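Local coordinates for copper-transporting ATPase RAN1 (Arabidopsis thaliana, PDB 3DXS), which probably uses ATP to pump copper ions across a membrane, a transport activity linked to ethylene signalling in the plant, at residues I4-T9 and E54-E59; A22-V27 and N40-V45. The protein carries 1 engineered substitution. All coordinates share one frame; numbering follows the deposited sequence.

Contact 1 of 2, residues I4-T9 and E54-E59. Unlike the reference sequence in segment 54-59: E59 (reference Ala).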
ATOM      1  N   ILE A   4      -2.267   6.366   5.433  1.00  8.70           N
ATOM      2  CA  ILE A   4      -1.738   7.007   4.201  1.00  8.71           C
ATOM      3  C   ILE A   4      -2.451   6.502   2.957  1.00  8.41           C
ATOM      4  O   ILE A   4      -2.951   5.384   2.902  1.00  8.78           O
ATOM      5  CB  ILE A   4      -0.209   6.849   4.016  1.00  8.79           C
ATOM      6  CG1 ILE A   4       0.217   5.371   4.060  1.00  8.29           C
ATOM      7  CG2 ILE A   4       0.513   7.683   5.036  1.00  9.90           C
ATOM      8  CD1 ILE A   4       1.696   5.131   3.903  1.00  7.68           C
ATOM      9  N   GLN A   5      -2.490   7.386   1.975  1.00  8.44           N
ATOM     10  CA  GLN A   5      -2.991   7.090   0.640  1.00  8.24           C
ATOM     11  C   GLN A   5      -1.819   6.993  -0.302  1.00  8.47           C
ATOM     12  O   GLN A   5      -1.124   7.962  -0.559  1.00  8.70           O
ATOM     13  CB  GLN A   5      -3.953   8.194   0.181  1.00  8.38           C
ATOM     14  CG  GLN A   5      -5.106   8.406   1.134  1.00  7.83           C
ATOM     15  CD  GLN A   5      -5.969   9.620   0.807  1.00  9.33           C
ATOM     16  OE1 GLN A   5      -5.674  10.390  -0.115  1.00 10.28           O
ATOM     17  NE2 GLN A   5      -7.048   9.795   1.570  1.00  7.55           N
ATOM     18  N   VAL A   6      -1.583   5.779  -0.773  1.00  8.45           N
ATOM     19  CA  VAL A   6      -0.446   5.481  -1.640  1.00  8.43           C
ATOM     20  C   VAL A   6      -0.894   5.348  -3.079  1.00  8.24           C
ATOM     21  O   VAL A   6      -1.880   4.691  -3.397  1.00  8.80           O
ATOM     22  CB  VAL A   6       0.265   4.174  -1.195  1.00  8.25           C
ATOM     23  CG1 VAL A   6       1.580   4.004  -1.918  1.00  8.21           C
ATOM     24  CG2 VAL A   6       0.488   4.164   0.307  1.00  8.72           C
ATOM     25  N   GLY A   7      -0.149   5.995  -3.954  1.00  8.80           N
ATOM     26  CA  GLY A   7      -0.357   5.844  -5.389  1.00  8.94           C
ATOM     27  C   GLY A   7       0.402   4.625  -5.862  1.00  8.93           C
ATOM     28  O   GLY A   7       1.535   4.383  -5.463  1.00  8.96           O
ATOM     29  N   VAL A   8      -0.265   3.847  -6.701  1.00  9.28           N
ATOM     30  CA  VAL A   8       0.316   2.647  -7.287  1.00  9.78           C
ATOM     31  C   VAL A   8       0.052   2.591  -8.783  1.00 10.11           C
ATOM     32  O   VAL A   8      -1.088   2.726  -9.227  1.00 11.08           O
ATOM     33  CB  VAL A   8      -0.278   1.385  -6.643  1.00  9.48           C
ATOM     34  CG1 VAL A   8       0.426   0.125  -7.171  1.00 10.28           C
ATOM     35  CG2 VAL A   8      -0.229   1.483  -5.100  1.00  9.55           C
ATOM     36  N   THR A   9       1.126   2.410  -9.540  1.00 10.46           N
ATOM     37  CA  THR A   9       0.967   2.233 -10.982  0.50 10.41           C
ATOM     38  C   THR A   9       1.381   0.842 -11.432  1.00 10.50           C
ATOM     39  O   THR A   9       2.287   0.207 -10.902  1.00 10.74           O
ATOM     40  CB  THR A   9       1.630   3.361 -11.805  0.50 10.48           C
ATOM     41  OG1 THR A   9       3.049   3.354 -11.622  0.50 10.86           O
ATOM     42  CG2 THR A   9       1.060   4.713 -11.393  0.50  9.94           C
ATOM     43  N   GLU A  54       7.961   4.760   3.785  1.00 14.31           N
ATOM     44  CA  GLU A  54       8.979   4.331   2.827  0.50 14.23           C
ATOM     45  C   GLU A  54       8.985   2.812   2.696  1.00 13.76           C
ATOM     46  O   GLU A  54       9.223   2.251   1.636  1.00 13.25           O
ATOM     47  CB  GLU A  54      10.368   4.837   3.244  0.50 14.54           C
ATOM     48  CG  GLU A  54      10.493   6.358   3.276  0.50 15.34           C
ATOM     49  CD  GLU A  54      10.153   6.968   4.634  0.50 16.68           C
ATOM     50  OE1 GLU A  54       9.463   6.309   5.438  0.50 16.10           O
ATOM     51  OE2 GLU A  54      10.576   8.115   4.895  0.50 18.87           O
ATOM     52  N   ASP A  55       8.706   2.166   3.810  1.00 12.76           N
ATOM     53  CA  ASP A  55       8.715   0.708   3.886  1.00 12.58           C
ATOM     54  C   ASP A  55       7.485   0.151   3.184  1.00 11.93           C
ATOM     55  O   ASP A  55       7.508  -0.903   2.556  1.00 12.40           O
ATOM     56  CB  ASP A  55       8.751   0.239   5.339  1.00 12.52           C
ATOM     57  CG  ASP A  55       9.905   0.831   6.092  1.00 13.62           C
ATOM     58  OD1 ASP A  55      11.043   0.675   5.606  1.00 14.88           O
ATOM     59  OD2 ASP A  55       9.666   1.450   7.154  1.00 16.22           O
ATOM     60  N   ILE A  56       6.412   0.906   3.295  1.00 11.27           N
ATOM     61  CA  ILE A  56       5.138   0.542   2.656  1.00 10.96           C
ATOM     62  C   ILE A  56       5.293   0.653   1.144  1.00 10.81           C
ATOM     63  O   ILE A  56       4.904  -0.225   0.381  1.00 10.01           O
ATOM     64  CB  ILE A  56       3.976   1.403   3.209  1.00 11.14           C
ATOM     65  CG1 ILE A  56       3.686   0.937   4.635  1.00 10.65           C
ATOM     66  CG2 ILE A  56       2.708   1.289   2.321  1.00 11.68           C
ATOM     67  CD1 ILE A  56       2.763   1.839   5.415  1.00 12.25           C
ATOM     68  N   LYS A  57       5.910   1.748   0.741  1.00 11.33           N
ATOM     69  CA  LYS A  57       6.218   2.010  -0.676  1.00 11.90           C
ATOM     70  C   LYS A  57       7.086   0.892  -1.236  1.00 11.82           C
ATOM     71  O   LYS A  57       6.837   0.358  -2.309  1.00 11.17           O
ATOM     72  CB  LYS A  57       6.922   3.368  -0.849  1.00 12.48           C
ATOM     73  CG  LYS A  57       7.631   3.572  -2.166  1.00 14.22           C
ATOM     74  CD  LYS A  57       8.326   4.951  -2.150  1.00 17.08           C
ATOM     75  CE  LYS A  57       9.548   5.027  -3.046  1.00 18.52           C
ATOM     76  NZ  LYS A  57       9.184   4.983  -4.467  1.00 20.40           N
ATOM     77  N   GLU A  58       8.087   0.515  -0.457  1.00 12.08           N
ATOM     78  CA  GLU A  58       9.051  -0.506  -0.880  0.50 12.06           C
ATOM     79  C   GLU A  58       8.389  -1.874  -1.044  1.00 11.96           C
ATOM     80  O   GLU A  58       8.721  -2.628  -1.959  1.00 12.17           O
ATOM     81  CB  GLU A  58      10.250  -0.578   0.094  0.50 12.33           C
ATOM     82  CG  GLU A  58      11.275  -1.659  -0.212  0.50 12.91           C
ATOM     83  CD  GLU A  58      12.566  -1.469   0.567  0.50 15.34           C
ATOM     84  OE1 GLU A  58      12.833  -0.332   1.014  0.50 18.11           O
ATOM     85  OE2 GLU A  58      13.309  -2.453   0.739  0.50 16.06           O
ATOM     86  N   GLU A  59       7.454  -2.183  -0.157  1.00 11.01           N
ATOM     87  CA  GLU A  59       6.725  -3.458  -0.233  1.00 10.74           C
ATOM     88  C   GLU A  59       5.937  -3.569  -1.529  1.00 10.28           C
ATOM     89  O   GLU A  59       5.853  -4.628  -2.154  1.00 10.47           O
ATOM     90  CB  GLU A  59       5.791  -3.660   0.975  1.00 10.46           C
TER
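I4 and I56 meet tip to tip, bringing strand 2-9 and helix 53-63 together through their outermost methyls: I4 CD1 lies 3.8 Å from I56 CD1. I4 gets there with CG1 in the crowded position between its backbone N and carbonyl carbon (chi1 55°), while chi2, at -179°, stretches CD1 out toward the helix. A second apolar contact comes from V6, two residues along the strand, whose side chain crosses that of I56 at a slant. V6 CG2 and I56 CG2 are 4.2 Å apart, a looser touch. The branched I56 thus serves both strand residues, offering CD1 to one and CG2 to the other. Beta-branched residues suit the strand, and an isoleucine on the inward face of the helix is long enough to bridge the gap. No hydrogen bond joins the two segments, and all three touching residues are buried. The polar side chain of K57 leads away to a salt bridge with E61 and a hydrogen bond to A67 O, while I60, one helical turn past I56, also packs on V6. Such a helix laid by apolar side chains over one face of an antiparallel sheet is characteristic of the ferredoxin-like fold of heavy-metal-associated domains.

Contact 2 of 2, residues A22-V27 and N40-V45. With LI (lithium ion), chain C.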
ATOM      1  N   ALA A  22      -2.178  -8.244  -0.532  1.00 10.19           N
ATOM      2  CA  ALA A  22      -1.532  -9.390   0.126  1.00 10.09           C
ATOM      3  C   ALA A  22      -0.142  -8.994   0.608  1.00  9.82           C
ATOM      4  O   ALA A  22       0.265  -9.273   1.742  1.00 10.62           O
ATOM      5  CB  ALA A  22      -1.450 -10.595  -0.823  1.00  9.84           C
ATOM      6  N   ALA A  23       0.557  -8.299  -0.262  1.00  9.63           N
ATOM      7  CA  ALA A  23       1.923  -7.855   0.026  1.00  9.32           C
ATOM      8  C   ALA A  23       1.930  -6.921   1.218  1.00  9.72           C
ATOM      9  O   ALA A  23       2.765  -6.999   2.122  1.00  9.66           O
ATOM     10  CB  ALA A  23       2.557  -7.159  -1.205  1.00  9.27           C
ATOM     11  N   LEU A  24       0.974  -6.018   1.210  1.00  9.78           N
ATOM     12  CA  LEU A  24       0.897  -5.001   2.255  1.00 10.03           C
ATOM     13  C   LEU A  24       0.573  -5.653   3.596  1.00 10.19           C
ATOM     14  O   LEU A  24       1.098  -5.267   4.643  1.00 10.77           O
ATOM     15  CB  LEU A  24      -0.119  -3.904   1.903  1.00 10.02           C
ATOM     16  CG  LEU A  24       0.426  -2.911   0.873  1.00 10.06           C
ATOM     17  CD1 LEU A  24      -0.694  -2.034   0.305  1.00 10.54           C
ATOM     18  CD2 LEU A  24       1.537  -2.047   1.469  1.00  9.84           C
ATOM     19  N   MET A  25      -0.278  -6.669   3.556  1.00 10.17           N
ATOM     20  CA  MET A  25      -0.763  -7.310   4.809  1.00 10.61           C
ATOM     21  C   MET A  25       0.337  -8.166   5.434  1.00 11.01           C
ATOM     22  O   MET A  25       0.262  -8.584   6.598  1.00 12.05           O
ATOM     23  CB  MET A  25      -2.039  -8.112   4.580  1.00 10.75           C
ATOM     24  CG  MET A  25      -3.266  -7.222   4.405  1.00 11.46           C
ATOM     25  SD  MET A  25      -3.502  -5.996   5.706  1.00 14.17           S
ATOM     26  CE  MET A  25      -3.670  -7.019   7.168  1.00 16.19           C
ATOM     27  N   ASN A  26       1.362  -8.400   4.641  1.00 11.03           N
ATOM     28  CA  ASN A  26       2.540  -9.141   5.093  1.00 11.40           C
ATOM     29  C   ASN A  26       3.619  -8.230   5.647  1.00 11.60           C
ATOM     30  O   ASN A  26       4.648  -8.687   6.117  1.00 14.22           O
ATOM     31  CB  ASN A  26       3.115 -10.018   3.988  1.00 11.70           C
ATOM     32  CG  ASN A  26       2.414 -11.359   3.893  1.00 11.11           C
ATOM     33  OD1 ASN A  26       1.589 -11.699   4.736  1.00 12.13           O
ATOM     34  ND2 ASN A  26       2.740 -12.124   2.864  1.00 11.09           N
ATOM     35  N   VAL A  27       3.371  -6.936   5.598  1.00 10.97           N
ATOM     36  CA  VAL A  27       4.317  -5.964   6.170  1.00 10.14           C
ATOM     37  C   VAL A  27       4.028  -5.807   7.663  1.00  9.95           C
ATOM     38  O   VAL A  27       2.952  -5.393   8.055  1.00  9.88           O
ATOM     39  CB  VAL A  27       4.236  -4.587   5.459  1.00  9.74           C
ATOM     40  CG1 VAL A  27       5.154  -3.553   6.116  1.00  9.46           C
ATOM     41  CG2 VAL A  27       4.586  -4.716   3.988  1.00  9.32           C
ATOM     42  N   ASN A  40      -5.826   3.706  -8.859  1.00  9.00           N
ATOM     43  CA  ASN A  40      -4.360   3.641  -8.639  1.00  8.98           C
ATOM     44  C   ASN A  40      -3.987   3.896  -7.194  1.00  8.49           C
ATOM     45  O   ASN A  40      -3.008   4.573  -6.894  1.00  8.55           O
ATOM     46  CB  ASN A  40      -3.579   4.643  -9.502  1.00  9.61           C
ATOM     47  CG  ASN A  40      -3.784   4.430 -10.985  1.00 11.15           C
ATOM     48  OD1 ASN A  40      -4.459   3.492 -11.402  1.00 14.12           O
ATOM     49  ND2 ASN A  40      -3.203   5.306 -11.791  1.00 15.43           N
ATOM     50  N   ARG A  41      -4.805   3.359  -6.311  1.00  8.43           N
ATOM     51  CA  ARG A  41      -4.714   3.651  -4.872  1.00  8.23           C
ATOM     52  C   ARG A  41      -4.614   2.440  -3.981  1.00  7.87           C
ATOM     53  O   ARG A  41      -5.252   1.427  -4.190  1.00  8.27           O
ATOM     54  CB  ARG A  41      -5.934   4.474  -4.438  1.00  8.85           C
ATOM     55  CG  ARG A  41      -5.807   5.969  -4.704  1.00  9.48           C
ATOM     56  CD  ARG A  41      -5.127   6.703  -3.546  1.00  9.86           C
ATOM     57  NE  ARG A  41      -5.959   6.690  -2.355  1.00 10.30           N
ATOM     58  CZ  ARG A  41      -6.920   7.578  -2.104  1.00 11.10           C
ATOM     59  NH1 ARG A  41      -7.170   8.581  -2.951  1.00 11.23           N
ATOM     60  NH2 ARG A  41      -7.639   7.468  -1.008  1.00 11.26           N
ATOM     61  N   ALA A  42      -3.779   2.597  -2.972  1.00  7.68           N
ATOM     62  CA  ALA A  42      -3.726   1.693  -1.832  1.00  7.55           C
ATOM     63  C   ALA A  42      -3.709   2.507  -0.552  1.00  7.74           C
ATOM     64  O   ALA A  42      -2.790   3.282  -0.291  1.00  8.17           O
ATOM     65  CB  ALA A  42      -2.477   0.774  -1.916  1.00  7.27           C
ATOM     66  N   ASP A  43      -4.759   2.320   0.217  1.00  8.49           N
ATOM     67  CA  ASP A  43      -4.950   3.021   1.483  1.00  8.58           C
ATOM     68  C   ASP A  43      -4.531   2.117   2.629  1.00  8.36           C
ATOM     69  O   ASP A  43      -5.036   1.014   2.809  1.00  9.39           O
ATOM     70  CB  ASP A  43      -6.396   3.476   1.615  1.00  8.84           C
ATOM     71  CG  ASP A  43      -6.743   4.546   0.620  1.00  9.14           C
ATOM     72  OD1 ASP A  43      -5.816   5.042  -0.040  1.00 10.02           O
ATOM     73  OD2 ASP A  43      -7.940   4.877   0.496  1.00 11.58           O
ATOM     74  N   VAL A  44      -3.567   2.602   3.391  1.00  8.13           N
ATOM     75  CA  VAL A  44      -2.890   1.782   4.402  1.00  7.91           C
ATOM     76  C   VAL A  44      -2.907   2.389   5.795  1.00  7.82           C
ATOM     77  O   VAL A  44      -2.463   3.511   6.033  1.00  7.79           O
ATOM     78  CB  VAL A  44      -1.421   1.491   3.972  1.00  7.61           C
ATOM     79  CG1 VAL A  44      -0.752   0.524   4.933  1.00  7.91           C
ATOM     80  CG2 VAL A  44      -1.367   0.948   2.532  1.00  8.09           C
ATOM     81  N   VAL A  45      -3.435   1.589   6.701  1.00  7.57           N
ATOM     82  CA  VAL A  45      -3.469   1.892   8.136  1.00  8.02           C
ATOM     83  C   VAL A  45      -2.341   1.119   8.798  1.00  8.03           C
ATOM     84  O   VAL A  45      -2.246  -0.092   8.651  1.00  7.94           O
ATOM     85  CB  VAL A  45      -4.817   1.521   8.764  1.00  8.03           C
ATOM     86  CG1 VAL A  45      -4.793   1.804  10.252  1.00  8.47           C
ATOM     87  CG2 VAL A  45      -5.969   2.296   8.087  1.00  8.05           C
TER
HETATM   88 LI    LI C  76      -5.189   2.384 -13.050  1.00 12.82          LI
HETATM   89  O   HOH W   1      -3.844   2.572 -14.413  1.00 14.33           O
HETATM   90  O   HOH W   2      -6.842   3.399 -13.487  1.00 11.90           O
HETATM   91  O   HOH W   3      -4.872   0.759 -12.106  1.00 12.11           O
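D43 OD1 is gripped twice by R41: NE lies 2.8 Å from D43 OD1 and meets the syn lone pair of that oxygen, almost within the guanidinium plane, and NH2 adds a weak bond. NH2 also reaches D43 OD2 at 3.0 Å, tilted from that plane, so the pairing is side-on, one nitrogen to each oxygen. Two strand residues apart, the opposite charges stand on the same face of the sheet, turned away from the helix, and the paired hydrogen bonds limit rotation of both groups. At the start of the segment, N40 OD1 holds a lithium ion at 2.1 Å, and three waters complete a distorted tetrahedron. N40 also takes the left-handed backbone conformation of a G1 beta bulge, which asparagine tolerates well; it and R41 both face one residue of strand 30-36. The contact with the helix is entirely apolar and rests on L24. Because CD1 continues the chain anti to CA (chi2 167°), it reaches the sheet, 3.8 Å from V44 CG2 and 4.0 Å from A42 CB. The small A42 leaves room for the leucine tip, while the branched V44 fills the space beside it. L24, near the end of helix 14-25, also packs on A33 of strand 30-36 and on I56 and I60 of helix 53-63, placing it where both helices meet the sheet.

Overall arrangement
Contacts 1 and 2 have centres 8 Å apart and share one hydrophobic core, each helix resting on the same sheet. Their strands are antiparallel neighbours: V6 N lies 2.8 Å from A42 O and V8 N is 2.8 Å from N40 O, both probable hydrogen bonds. The loop just after helix 14-25 also touches helix 53-63, V27 CG2 lying 3.4 Å from CB of the engineered E59. In sequence, contact 2 falls wholly between the segments of contact 1. Zinc binds C13 and C16, where strand 2-9 leads into helix 14-25, so each contact supplies one flanking element. The lithium ion on N40 lies about 13 Å from the nearest side-chain atom of V6, away from the apolar contacts.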